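Local coordinates for MW1564 protein (Staphylococcus aureus, PDB 3NTV), which probably transfers a methyl group from S-adenosylmethionine to a hydroxyl of its substrate, as caffeoyl-CoA O-methyltransferases do, at residues V52-R57 with A81-S85; I63-R68 with Q88-I92; N70-N74 with S93-H97; V172-L178 with D223-S228. All coordinates share one frame; numbering follows the deposited sequence.

Interaction 1: residues V52-R57 with A81-S85; sequences VPIVDR and AIGYS. With SO4 (sulfate ion), chain C.
Ile54 CD1 stands 3.6 Å from the centroid of the Tyr84 ring, over its face and 7° off the normal, a CH-pi contact. CG1 of Ile54 sits between the backbone N and the carbonyl carbon (chi1 66°), which brings CD1 over the ring centre, while CG2 packs on Ile82 CG1. Val52 CG1 reaches Ala81 CB, at a tight 3.4 Å, and Ile82 CG2.

Beside these apolar pairs a sulfate joins the two segments. Val55 N gives sulfate O4, at the edge of the Tyr84 ring, a nearly straight bond of 3.1 Å (167°). From the other segment Ala81 N binds sulfate O3, Ile82 N and Tyr84 N share O2, and Ser85 N reaches sulfate O1 at 2.7 Å.

Further out, Glu41 and Arg44 hydrogen-bond Tyr84 OH and hold the ring's far end. Arg44 also binds Val55 O. Ser85 OG lies close to sulfate O1 and is also hydrogen-bonded with Glu77 OE1.

Gly83 is the N-cap of helix 84-90, in the loop that follows the first strand and binds S-adenosylmethionine in Rossmann-fold methyltransferases. The sulfate, probably from the crystallisation liquor, may fill part of that pocket: five backbone N-H groups and a helix N-terminus suit an anion.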
loop_
_atom_site.group_PDB
_atom_site.type_symbol
_atom_site.label_atom_id
_atom_site.label_comp_id
_atom_site.label_asym_id
_atom_site.label_seq_id
_atom_site.Cartn_x
_atom_site.Cartn_y
_atom_site.Cartn_z
ATOM N N VAL A 52 4.179 10.751 -22.655
ATOM C CA VAL A 52 4.217 9.309 -22.507
ATOM C C VAL A 52 3.761 9.014 -21.076
ATOM O O VAL A 52 4.356 9.527 -20.128
ATOM C CB VAL A 52 5.615 8.706 -22.821
ATOM C CG1 VAL A 52 5.576 7.195 -22.718
ATOM C CG2 VAL A 52 6.112 9.123 -24.203
ATOM N N PRO A 53 2.683 8.246 -20.881
ATOM C CA PRO A 53 2.258 7.973 -19.500
ATOM C C PRO A 53 3.162 6.929 -18.841
ATOM O O PRO A 53 3.399 5.891 -19.440
ATOM C CB PRO A 53 0.831 7.444 -19.673
ATOM C CG PRO A 53 0.824 6.803 -21.023
ATOM C CD PRO A 53 1.835 7.540 -21.867
ATOM N N ILE A 54 3.718 7.219 -17.667
ATOM C CA ILE A 54 4.483 6.205 -16.924
ATOM C C ILE A 54 3.828 6.038 -15.569
ATOM O O ILE A 54 3.136 6.948 -15.118
ATOM C CB ILE A 54 6.041 6.287 -16.861
ATOM C CG1 ILE A 54 6.561 7.522 -16.093
ATOM C CG2 ILE A 54 6.688 6.091 -18.251
ATOM C CD1 ILE A 54 7.943 7.373 -15.498
ATOM N N VAL A 55 4.026 4.872 -14.935
ATOM C CA VAL A 55 3.476 4.579 -13.608
ATOM C C VAL A 55 3.948 5.670 -12.619
ATOM O O VAL A 55 5.108 6.080 -12.682
ATOM C CB VAL A 55 3.921 3.154 -13.163
ATOM C CG1 VAL A 55 3.416 2.813 -11.762
ATOM C CG2 VAL A 55 3.453 2.103 -14.174
ATOM N N ASP A 56 3.071 6.112 -11.703
ATOM C CA ASP A 56 3.475 7.122 -10.733
ATOM C C ASP A 56 4.490 6.589 -9.732
ATOM O O ASP A 56 4.493 5.398 -9.402
ATOM C CB ASP A 56 2.279 7.755 -10.047
ATOM C CG ASP A 56 1.461 8.602 -11.003
ATOM O OD1 ASP A 56 1.982 9.637 -11.472
ATOM O OD2 ASP A 56 0.346 8.187 -11.351
ATOM N N ARG A 57 5.385 7.471 -9.281
ATOM C CA ARG A 57 6.456 7.099 -8.377
ATOM C C ARG A 57 6.025 6.393 -7.089
ATOM O O ARG A 57 6.600 5.360 -6.746
ATOM C CB ARG A 57 7.349 8.308 -8.055
ATOM C CG ARG A 57 8.534 7.956 -7.151
ATOM C CD ARG A 57 9.536 7.023 -7.849
ATOM N NE ARG A 57 10.590 6.575 -6.939
ATOM C CZ ARG A 57 11.734 7.216 -6.735
ATOM N NH1 ARG A 57 11.988 8.355 -7.370
ATOM N NH2 ARG A 57 12.620 6.740 -5.875
ATOM N N ALA A 81 4.442 1.863 -21.558
ATOM C CA ALA A 81 4.700 3.041 -22.335
ATOM C C ALA A 81 6.147 2.958 -22.849
ATOM O O ALA A 81 6.360 2.974 -24.062
ATOM C CB ALA A 81 4.494 4.261 -21.486
ATOM N N ILE A 82 7.135 2.818 -21.948
ATOM C CA ILE A 82 8.543 2.770 -22.355
ATOM C C ILE A 82 9.365 1.648 -21.677
ATOM O O ILE A 82 10.591 1.686 -21.754
ATOM C CB ILE A 82 9.214 4.163 -22.128
ATOM C CG1 ILE A 82 9.252 4.562 -20.619
ATOM C CG2 ILE A 82 8.608 5.245 -23.027
ATOM C CD1 ILE A 82 10.013 5.887 -20.248
ATOM N N GLY A 83 8.702 0.709 -21.002
ATOM C CA GLY A 83 9.386 -0.367 -20.279
ATOM C C GLY A 83 9.865 0.064 -18.902
ATOM O O GLY A 83 10.612 -0.656 -18.240
ATOM N N TYR A 84 9.424 1.247 -18.444
ATOM C CA TYR A 84 9.859 1.786 -17.160
ATOM C C TYR A 84 9.488 0.874 -15.986
ATOM O O TYR A 84 10.364 0.505 -15.197
ATOM C CB TYR A 84 9.319 3.218 -17.001
ATOM C CG TYR A 84 9.488 3.802 -15.624
ATOM C CD1 TYR A 84 10.664 4.446 -15.257
ATOM C CD2 TYR A 84 8.449 3.760 -14.698
ATOM C CE1 TYR A 84 10.812 5.009 -13.988
ATOM C CE2 TYR A 84 8.584 4.313 -13.431
ATOM C CZ TYR A 84 9.769 4.937 -13.078
ATOM O OH TYR A 84 9.876 5.509 -11.835
ATOM N N SER A 85 8.210 0.466 -15.876
ATOM C CA SER A 85 7.867 -0.390 -14.742
ATOM C C SER A 85 8.548 -1.743 -14.818
ATOM O O SER A 85 8.990 -2.236 -13.775
ATOM C CB SER A 85 6.357 -0.549 -14.582
ATOM O OG SER A 85 5.840 -1.156 -15.750
HETATM S S SO4 C . 5.717 2.088 -17.960
HETATM O O1 SO4 C . 6.083 0.717 -17.532
HETATM O O2 SO4 C . 6.713 2.531 -18.924
HETATM O O3 SO4 C . 4.378 2.045 -18.605
HETATM O O4 SO4 C . 5.607 2.921 -16.749
#

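Interaction 2: residues I63-R68 with Q88-I92; sequences IKQLIR and QFASI
Ile63 and Ile67 meet Phe89 where two helices of the Rossmann-fold methyltransferase pack on each other. Helix 57-70 precedes strand 74-78 and helix 84-90 follows it. Both lie against the sheet.

The apolar contacts form the inner part. Ile63 CG2 comes within 3.5 Å of Phe89 CE1, approaching the ring obliquely. Ile67 CD1 is equally near Phe89 CD1, and the two side chains cross at about a right angle. Lys64 CG lies at the ring edge. Ile92, from the other segment, packs further along helix 57-70. Ile92 CD1 touches Ile67 CG2 at 3.7 Å and rests against Lys64 CB and CG. Its CG2 has a looser contact with Arg68 CG. Behind this layer Ile75 of strand 74-78 touches both Ile67 and Phe89, and Met145 touches Ile63 and Ile67.

The polar contacts gather round the end of Lys64. Its chain bends at the third torsion (chi3 74°), and this turns CE and NZ across Ile92 toward Gln88. Lys64 CE lies 3.7 Å from Ile92 CG1. Lys64 NZ donates to Gln88 OE1 over 3.1 Å, tilted 33° from the carbonyl plane. Ser38 OG is a second hydrogen-bonding partner of that oxygen.

A water extends the link. It accepts from Lys64 NZ at 2.8 Å and donates to Ser91 OG. The Ser91 hydroxyl spends its own proton within its segment, on Gln88 O, with 2.7 Å between Ser91 OG and Gln88 O.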
loop_
_atom_site.group_PDB
_atom_site.type_symbol
_atom_site.label_atom_id
_atom_site.label_comp_id
_atom_site.label_asym_id
_atom_site.label_seq_id
_atom_site.Cartn_x
_atom_site.Cartn_y
_atom_site.Cartn_z
ATOM N N ILE A 63 4.536 -1.049 -5.165
ATOM C CA ILE A 63 4.538 -2.348 -5.881
ATOM C C ILE A 63 5.891 -3.048 -5.697
ATOM O O ILE A 63 5.929 -4.254 -5.468
ATOM C CB ILE A 63 4.168 -2.175 -7.370
ATOM C CG1 ILE A 63 2.712 -1.631 -7.527
ATOM C CG2 ILE A 63 4.285 -3.532 -8.087
ATOM C CD1 ILE A 63 2.433 -1.098 -8.964
ATOM N N LYS A 64 7.002 -2.279 -5.739
ATOM C CA LYS A 64 8.343 -2.827 -5.512
ATOM C C LYS A 64 8.394 -3.449 -4.099
ATOM O O LYS A 64 8.971 -4.510 -3.928
ATOM C CB LYS A 64 9.394 -1.730 -5.676
ATOM C CG LYS A 64 9.508 -1.275 -7.137
ATOM C CD LYS A 64 10.614 -0.259 -7.354
ATOM C CE LYS A 64 12.012 -0.837 -7.322
ATOM N NZ LYS A 64 13.006 0.236 -7.643
ATOM N N GLN A 65 7.766 -2.793 -3.091
ATOM C CA GLN A 65 7.723 -3.309 -1.731
ATOM C C GLN A 65 6.912 -4.620 -1.679
ATOM O O GLN A 65 7.291 -5.548 -0.980
ATOM C CB GLN A 65 7.139 -2.238 -0.783
ATOM C CG GLN A 65 7.449 -2.476 0.681
ATOM C CD GLN A 65 8.760 -1.860 1.137
ATOM O OE1 GLN A 65 8.794 -1.038 2.052
ATOM N NE2 GLN A 65 9.872 -2.262 0.545
ATOM N N LEU A 66 5.807 -4.693 -2.447
ATOM C CA LEU A 66 4.968 -5.901 -2.494
ATOM C C LEU A 66 5.765 -7.054 -3.114
ATOM O O LEU A 66 5.663 -8.181 -2.646
ATOM C CB LEU A 66 3.685 -5.630 -3.307
ATOM C CG LEU A 66 2.743 -4.552 -2.738
ATOM C CD1 LEU A 66 1.553 -4.317 -3.653
ATOM C CD2 LEU A 66 2.273 -4.913 -1.381
ATOM N N ILE A 67 6.583 -6.765 -4.142
ATOM C CA ILE A 67 7.438 -7.762 -4.786
ATOM C C ILE A 67 8.422 -8.323 -3.735
ATOM O O ILE A 67 8.574 -9.533 -3.612
ATOM C CB ILE A 67 8.161 -7.127 -6.006
ATOM C CG1 ILE A 67 7.193 -6.982 -7.182
ATOM C CG2 ILE A 67 9.417 -7.943 -6.426
ATOM C CD1 ILE A 67 7.652 -5.963 -8.239
ATOM N N ARG A 68 9.043 -7.437 -2.949
ATOM C CA ARG A 68 9.970 -7.849 -1.891
ATOM C C ARG A 68 9.295 -8.732 -0.831
ATOM O O ARG A 68 9.815 -9.802 -0.519
ATOM C CB ARG A 68 10.583 -6.619 -1.213
ATOM C CG ARG A 68 11.490 -5.807 -2.136
ATOM C CD ARG A 68 12.164 -4.677 -1.365
ATOM N NE ARG A 68 12.850 -3.770 -2.279
ATOM C CZ ARG A 68 12.394 -2.591 -2.688
ATOM N NH1 ARG A 68 11.271 -2.086 -2.176
ATOM N NH2 ARG A 68 13.074 -1.886 -3.578
ATOM N N GLN A 88 12.073 -1.352 -13.635
ATOM C CA GLN A 88 12.081 -1.074 -12.202
ATOM C C GLN A 88 11.857 -2.364 -11.410
ATOM O O GLN A 88 12.556 -2.612 -10.438
ATOM C CB GLN A 88 11.038 0.004 -11.848
ATOM C CG GLN A 88 11.467 1.410 -12.277
ATOM C CD GLN A 88 12.451 2.060 -11.323
ATOM O OE1 GLN A 88 13.045 1.414 -10.476
ATOM N NE2 GLN A 88 12.629 3.371 -11.428
ATOM N N PHE A 89 10.939 -3.224 -11.870
ATOM C CA PHE A 89 10.697 -4.496 -11.175
ATOM C C PHE A 89 11.898 -5.435 -11.333
ATOM O O PHE A 89 12.313 -6.057 -10.355
ATOM C CB PHE A 89 9.429 -5.188 -11.706
ATOM C CG PHE A 89 8.139 -4.390 -11.610
ATOM C CD1 PHE A 89 7.957 -3.444 -10.610
ATOM C CD2 PHE A 89 7.091 -4.626 -12.492
ATOM C CE1 PHE A 89 6.749 -2.739 -10.497
ATOM C CE2 PHE A 89 5.896 -3.909 -12.387
ATOM C CZ PHE A 89 5.742 -2.970 -11.393
ATOM N N ALA A 90 12.444 -5.548 -12.560
ATOM C CA ALA A 90 13.590 -6.426 -12.813
ATOM C C ALA A 90 14.828 -5.972 -12.030
ATOM O O ALA A 90 15.645 -6.811 -11.648
ATOM C CB ALA A 90 13.903 -6.461 -14.300
ATOM N N SER A 91 14.929 -4.646 -11.740
ATOM C CA SER A 91 16.074 -4.105 -10.998
ATOM C C SER A 91 16.158 -4.578 -9.561
ATOM O O SER A 91 17.218 -4.451 -8.932
ATOM C CB SER A 91 16.115 -2.579 -11.082
ATOM O OG SER A 91 15.159 -2.010 -10.199
ATOM N N ILE A 92 15.035 -5.084 -9.000
ATOM C CA ILE A 92 15.015 -5.534 -7.611
ATOM C C ILE A 92 15.913 -6.757 -7.336
ATOM O O ILE A 92 16.591 -6.829 -6.291
ATOM C CB ILE A 92 13.555 -5.762 -7.137
ATOM C CG1 ILE A 92 12.734 -4.478 -7.242
ATOM C CG2 ILE A 92 13.507 -6.378 -5.707
ATOM C CD1 ILE A 92 11.173 -4.754 -7.158
HETATM O O HOH W 1 15.361 -1.292 -7.423
#

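Interaction 3: residues N70-N74 with S93-H97; sequences NNVKN and SDDIH
A parallel strand pair of the Rossmann-type sheet begins here, where strands 74-78 and 97-102 start side by side. Lys73 O accepts the N-H of His97 at 2.7 Å. The bond is nearly straight (174°) and nearly in line with C=O. Ile96 CA adds a CA-H...O contact to Lys73 O at 3.3 Å. One step further, Asn74 pairs with His97 and both side chains stand on the same face of the sheet. Asn74 OD1 packs on His97 CB at 3.5 Å, with the amide and imidazole planes almost perpendicular. A water with more acceptors in reach than protons can donate to Asn74 OD1 and Asp95 O. Asn74 ND2 binds Val142 O, and His97 NE2 binds Thr99.

The lead-in loops are joined by a salt bridge. Lys73 NZ meets Asp95 OD2 at 2.9 Å, on the syn side and 28° out of the carboxylate plane; the bond from Lys73 NZ to Asp95 OD1 is weak. The Lys73 chain bends at chi2 (-55°), laying CD and CE against the carboxylate. Ser93 OG donates to Asp95 OD1 over 2.6 Å from above the carboxylate plane, which helps fix the acid within the type I turn Ser93-Ile96.

Helix 57-70 closes in a Schellman motif at Asn71 before the chain enters its strand. Two neighbouring parallel strands, each entered from a preceding helix, are typical of the alpha/beta Rossmann fold of methyltransferases.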
loop_
_atom_site.group_PDB
_atom_site.type_symbol
_atom_site.label_atom_id
_atom_site.label_comp_id
_atom_site.label_asym_id
_atom_site.label_seq_id
_atom_site.Cartn_x
_atom_site.Cartn_y
_atom_site.Cartn_z
ATOM N N ASN A 70 6.473 -10.502 -0.931
ATOM C CA ASN A 70 5.927 -11.753 -1.449
ATOM C C ASN A 70 6.937 -12.615 -2.198
ATOM O O ASN A 70 6.535 -13.674 -2.707
ATOM C CB ASN A 70 4.764 -11.461 -2.375
ATOM C CG ASN A 70 3.572 -10.966 -1.649
ATOM O OD1 ASN A 70 2.794 -11.730 -1.079
ATOM N ND2 ASN A 70 3.447 -9.665 -1.637
ATOM N N ASN A 71 8.226 -12.166 -2.284
ATOM C CA ASN A 71 9.308 -12.864 -2.997
ATOM C C ASN A 71 8.857 -13.150 -4.426
ATOM O O ASN A 71 9.017 -14.265 -4.943
ATOM C CB ASN A 71 9.749 -14.144 -2.257
ATOM C CG ASN A 71 10.450 -13.852 -0.956
ATOM O OD1 ASN A 71 11.566 -13.325 -0.928
ATOM N ND2 ASN A 71 9.808 -14.183 0.148
ATOM N N VAL A 72 8.250 -12.131 -5.057
ATOM C CA VAL A 72 7.763 -12.254 -6.421
ATOM C C VAL A 72 8.924 -12.480 -7.364
ATOM O O VAL A 72 9.920 -11.763 -7.318
ATOM C CB VAL A 72 6.957 -10.976 -6.787
ATOM C CG1 VAL A 72 6.702 -10.867 -8.291
ATOM C CG2 VAL A 72 5.643 -10.944 -6.021
ATOM N N LYS A 73 8.784 -13.497 -8.235
ATOM C CA LYS A 73 9.807 -13.820 -9.208
ATOM C C LYS A 73 9.305 -13.617 -10.634
ATOM O O LYS A 73 10.065 -13.140 -11.461
ATOM C CB LYS A 73 10.307 -15.276 -9.033
ATOM C CG LYS A 73 10.964 -15.565 -7.659
ATOM C CD LYS A 73 12.109 -14.630 -7.335
ATOM C CE LYS A 73 12.669 -14.931 -5.960
ATOM N NZ LYS A 73 13.677 -13.918 -5.551
ATOM N N ASN A 74 8.055 -14.021 -10.933
ATOM C CA ASN A 74 7.528 -13.944 -12.299
ATOM C C ASN A 74 6.391 -12.969 -12.344
ATOM O O ASN A 74 5.378 -13.160 -11.663
ATOM C CB ASN A 74 7.036 -15.329 -12.754
ATOM C CG ASN A 74 8.130 -16.335 -13.032
ATOM O OD1 ASN A 74 9.267 -15.998 -13.386
ATOM N ND2 ASN A 74 7.754 -17.603 -13.032
ATOM N N SER A 93 15.906 -7.729 -8.261
ATOM C CA SER A 93 16.655 -8.960 -8.096
ATOM C C SER A 93 16.961 -9.560 -9.462
ATOM O O SER A 93 16.134 -9.461 -10.374
ATOM C CB SER A 93 15.826 -9.946 -7.270
ATOM O OG SER A 93 16.574 -11.086 -6.881
ATOM N N ASP A 94 18.147 -10.179 -9.615
ATOM C CA ASP A 94 18.505 -10.788 -10.916
ATOM C C ASP A 94 17.643 -11.990 -11.263
ATOM O O ASP A 94 17.636 -12.410 -12.416
ATOM C CB ASP A 94 19.991 -11.211 -10.954
ATOM C CG ASP A 94 21.003 -10.091 -10.794
ATOM O OD1 ASP A 94 20.675 -8.932 -11.148
ATOM O OD2 ASP A 94 22.139 -10.379 -10.353
ATOM N N ASP A 95 16.931 -12.557 -10.296
ATOM C CA ASP A 95 16.060 -13.704 -10.579
ATOM C C ASP A 95 14.614 -13.315 -10.946
ATOM O O ASP A 95 13.756 -14.192 -11.115
ATOM C CB ASP A 95 16.103 -14.739 -9.445
ATOM C CG ASP A 95 15.710 -14.243 -8.076
ATOM O OD1 ASP A 95 15.264 -13.081 -7.968
ATOM O OD2 ASP A 95 15.821 -15.030 -7.109
ATOM N N ILE A 96 14.345 -12.010 -11.080
ATOM C CA ILE A 96 12.990 -11.578 -11.465
ATOM C C ILE A 96 12.848 -11.624 -12.965
ATOM O O ILE A 96 13.741 -11.196 -13.693
ATOM C CB ILE A 96 12.629 -10.186 -10.893
ATOM C CG1 ILE A 96 12.356 -10.330 -9.382
ATOM C CG2 ILE A 96 11.392 -9.540 -11.607
ATOM C CD1 ILE A 96 12.338 -9.027 -8.621
ATOM N N HIS A 97 11.713 -12.130 -13.417
ATOM C CA HIS A 97 11.350 -12.176 -14.825
ATOM C C HIS A 97 10.112 -11.323 -15.019
ATOM O O HIS A 97 9.153 -11.477 -14.275
ATOM C CB HIS A 97 11.025 -13.632 -15.264
ATOM C CG HIS A 97 10.295 -13.670 -16.580
ATOM N ND1 HIS A 97 10.979 -13.572 -17.778
ATOM C CD2 HIS A 97 8.960 -13.623 -16.832
ATOM C CE1 HIS A 97 10.048 -13.524 -18.722
ATOM N NE2 HIS A 97 8.815 -13.533 -18.195
HETATM O O HOH W 2 11.907 -15.716 -12.441
#

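Interaction 4: residues V172-L178 with D223-S228; sequences VITDNVL and DGLAIS
One water is held by both strands: it lies 2.8 Å from Thr174 OG1 and 2.9 Å from Ser228 OG, and donates to Val172 O and, weakly, to Ala226 O. Tyr204 and Thr216 are further partners of these two hydroxyls. Strands 170-175 and 225-230 form the first of two antiparallel pairings at one end of the mixed Rossmann-type methyltransferase sheet.

Val172 pairs with Ser228, and Thr174 with Ala226, as hydrogen-bonded pairs on one face. Val172 N reaches Ser228 O at 2.8 Å, and Ala226 N reaches Thr174 O at the same distance. Ile173, Asp175, Leu225 and Ile227, in non-hydrogen-bonded pairs, share the other face, under helix 57-70. There Ile173 CG2, opposite the backbone N (chi1 -56°), touches Leu225 CD1 at 3.6 Å, and Ile173 CD1 lies beside Ile227 CG1.

Past the strands, Leu178 N donates to Asp223 O at 3.0 Å, in the carbonyl plane, while Gly224 O receives two weak bonds, from Asn176 N and Val177 N. Gly224, with no CB, lets Leu178 N and Val177 CG2 come close. Another water donates to Asp175 OD1 at 2.6 Å and accepts from Asp223 N. Asn176 OD1, bound by His180 N, rests 3.4 Å from Asp223 CB.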
loop_
_atom_site.group_PDB
_atom_site.type_symbol
_atom_site.label_atom_id
_atom_site.label_comp_id
_atom_site.label_asym_id
_atom_site.label_seq_id
_atom_site.Cartn_x
_atom_site.Cartn_y
_atom_site.Cartn_z
ATOM N N VAL A 172 -2.923 -9.637 -8.050
ATOM C CA VAL A 172 -3.326 -8.839 -9.209
ATOM C C VAL A 172 -3.247 -7.397 -8.707
ATOM O O VAL A 172 -3.932 -7.037 -7.724
ATOM C CB VAL A 172 -4.717 -9.123 -9.811
ATOM C CG1 VAL A 172 -4.949 -8.246 -11.062
ATOM C CG2 VAL A 172 -4.859 -10.591 -10.169
ATOM N N ILE A 173 -2.396 -6.595 -9.356
ATOM C CA ILE A 173 -2.259 -5.177 -9.031
ATOM C C ILE A 173 -2.956 -4.398 -10.152
ATOM O O ILE A 173 -2.569 -4.511 -11.326
ATOM C CB ILE A 173 -0.768 -4.749 -8.910
ATOM C CG1 ILE A 173 0.016 -5.616 -7.868
ATOM C CG2 ILE A 173 -0.681 -3.245 -8.595
ATOM C CD1 ILE A 173 -0.620 -5.721 -6.532
ATOM N N THR A 174 -4.010 -3.651 -9.809
ATOM C CA THR A 174 -4.720 -2.861 -10.824
ATOM C C THR A 174 -4.457 -1.385 -10.590
ATOM O O THR A 174 -4.828 -0.841 -9.537
ATOM C CB THR A 174 -6.243 -3.128 -10.869
ATOM O OG1 THR A 174 -6.528 -4.530 -10.900
ATOM C CG2 THR A 174 -6.889 -2.469 -12.079
ATOM N N ASP A 175 -3.861 -0.730 -11.591
ATOM C CA ASP A 175 -3.633 0.708 -11.548
ATOM C C ASP A 175 -4.832 1.440 -12.140
ATOM O O ASP A 175 -5.621 0.844 -12.879
ATOM C CB ASP A 175 -2.359 1.086 -12.330
ATOM C CG ASP A 175 -1.762 2.433 -11.962
ATOM O OD1 ASP A 175 -2.233 3.051 -10.971
ATOM O OD2 ASP A 175 -0.857 2.891 -12.680
ATOM N N ASN A 176 -4.945 2.739 -11.825
ATOM C CA ASN A 176 -5.935 3.625 -12.411
ATOM C C ASN A 176 -7.377 3.277 -12.082
ATOM O O ASN A 176 -8.271 3.518 -12.890
ATOM C CB ASN A 176 -5.679 3.741 -13.923
ATOM C CG ASN A 176 -6.032 5.066 -14.534
ATOM O OD1 ASN A 176 -6.203 6.088 -13.851
ATOM N ND2 ASN A 176 -6.159 5.053 -15.839
ATOM N N VAL A 177 -7.613 2.794 -10.856
ATOM C CA VAL A 177 -8.967 2.443 -10.396
ATOM C C VAL A 177 -9.812 3.691 -10.055
ATOM O O VAL A 177 -11.016 3.569 -9.826
ATOM C CB VAL A 177 -9.022 1.325 -9.326
ATOM C CG1 VAL A 177 -8.497 0.007 -9.891
ATOM C CG2 VAL A 177 -8.269 1.726 -8.063
ATOM N N LEU A 178 -9.192 4.885 -10.078
ATOM C CA LEU A 178 -9.914 6.158 -9.904
ATOM C C LEU A 178 -9.937 6.960 -11.223
ATOM O O LEU A 178 -10.364 8.111 -11.218
ATOM C CB LEU A 178 -9.283 7.017 -8.776
ATOM C CG LEU A 178 -9.413 6.493 -7.331
ATOM C CD1 LEU A 178 -8.667 7.394 -6.379
ATOM C CD2 LEU A 178 -10.872 6.412 -6.881
ATOM N N ASP A 223 -3.244 7.609 -9.238
ATOM C CA ASP A 223 -4.422 7.360 -10.077
ATOM C C ASP A 223 -5.393 6.352 -9.483
ATOM O O ASP A 223 -6.359 5.985 -10.154
ATOM C CB ASP A 223 -3.941 6.846 -11.441
ATOM C CG ASP A 223 -3.161 7.863 -12.233
ATOM O OD1 ASP A 223 -3.551 9.047 -12.213
ATOM O OD2 ASP A 223 -2.159 7.471 -12.875
ATOM N N GLY A 224 -5.107 5.878 -8.271
ATOM C CA GLY A 224 -5.912 4.855 -7.612
ATOM C C GLY A 224 -5.285 3.489 -7.854
ATOM O O GLY A 224 -4.870 3.192 -8.980
ATOM N N LEU A 225 -5.172 2.660 -6.803
ATOM C CA LEU A 225 -4.559 1.341 -6.924
ATOM C C LEU A 225 -5.383 0.291 -6.200
ATOM O O LEU A 225 -5.920 0.577 -5.128
ATOM C CB LEU A 225 -3.126 1.394 -6.321
ATOM C CG LEU A 225 -2.212 0.183 -6.608
ATOM C CD1 LEU A 225 -1.816 0.135 -8.079
ATOM C CD2 LEU A 225 -0.948 0.242 -5.763
ATOM N N ALA A 226 -5.535 -0.884 -6.791
ATOM C CA ALA A 226 -6.183 -1.996 -6.105
ATOM C C ALA A 226 -5.182 -3.121 -6.017
ATOM O O ALA A 226 -4.348 -3.303 -6.931
ATOM C CB ALA A 226 -7.437 -2.461 -6.812
ATOM N N ILE A 227 -5.246 -3.856 -4.904
ATOM C CA ILE A 227 -4.409 -5.015 -4.665
ATOM C C ILE A 227 -5.347 -6.169 -4.397
ATOM O O ILE A 227 -6.156 -6.086 -3.453
ATOM C CB ILE A 227 -3.444 -4.810 -3.480
ATOM C CG1 ILE A 227 -2.480 -3.624 -3.727
ATOM C CG2 ILE A 227 -2.689 -6.121 -3.123
ATOM C CD1 ILE A 227 -1.780 -3.186 -2.365
ATOM N N SER A 228 -5.211 -7.244 -5.195
ATOM C CA SER A 228 -6.052 -8.434 -5.085
ATOM C C SER A 228 -5.202 -9.658 -4.838
ATOM O O SER A 228 -4.302 -9.948 -5.615
ATOM C CB SER A 228 -6.887 -8.640 -6.352
ATOM O OG SER A 228 -7.681 -7.515 -6.680
HETATM O O HOH W 3 -6.330 -5.612 -8.337
HETATM O O HOH W 4 -1.448 5.051 -9.476
HETATM O O HOH W 5 -2.444 5.066 -14.394
#

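How the interactions relate
Interactions 2 and 4 are buried; interactions 1 and 3 are partly open. Helix 84-90 serves interaction 1 at its start and interaction 2 further along. Interaction 3 follows from interaction 2 at the ends of the same helices, and Ile96 packs against Ile67 and the backbone of Phe89. Helix 57-70 also ties interaction 2 to interaction 4, where Ile63 and Leu66 touch Ile173. Chemistry follows place. Backbone bonds dominate within the sheet in interaction 4. Apolar packing fills the helix layer of interaction 2, and an ion pair marks the outer loops of interaction 3. Interaction 1 gathers backbone N-H groups round an anion. Asp56 lies close to Asp223, bringing like charges together between interactions 1 and 4.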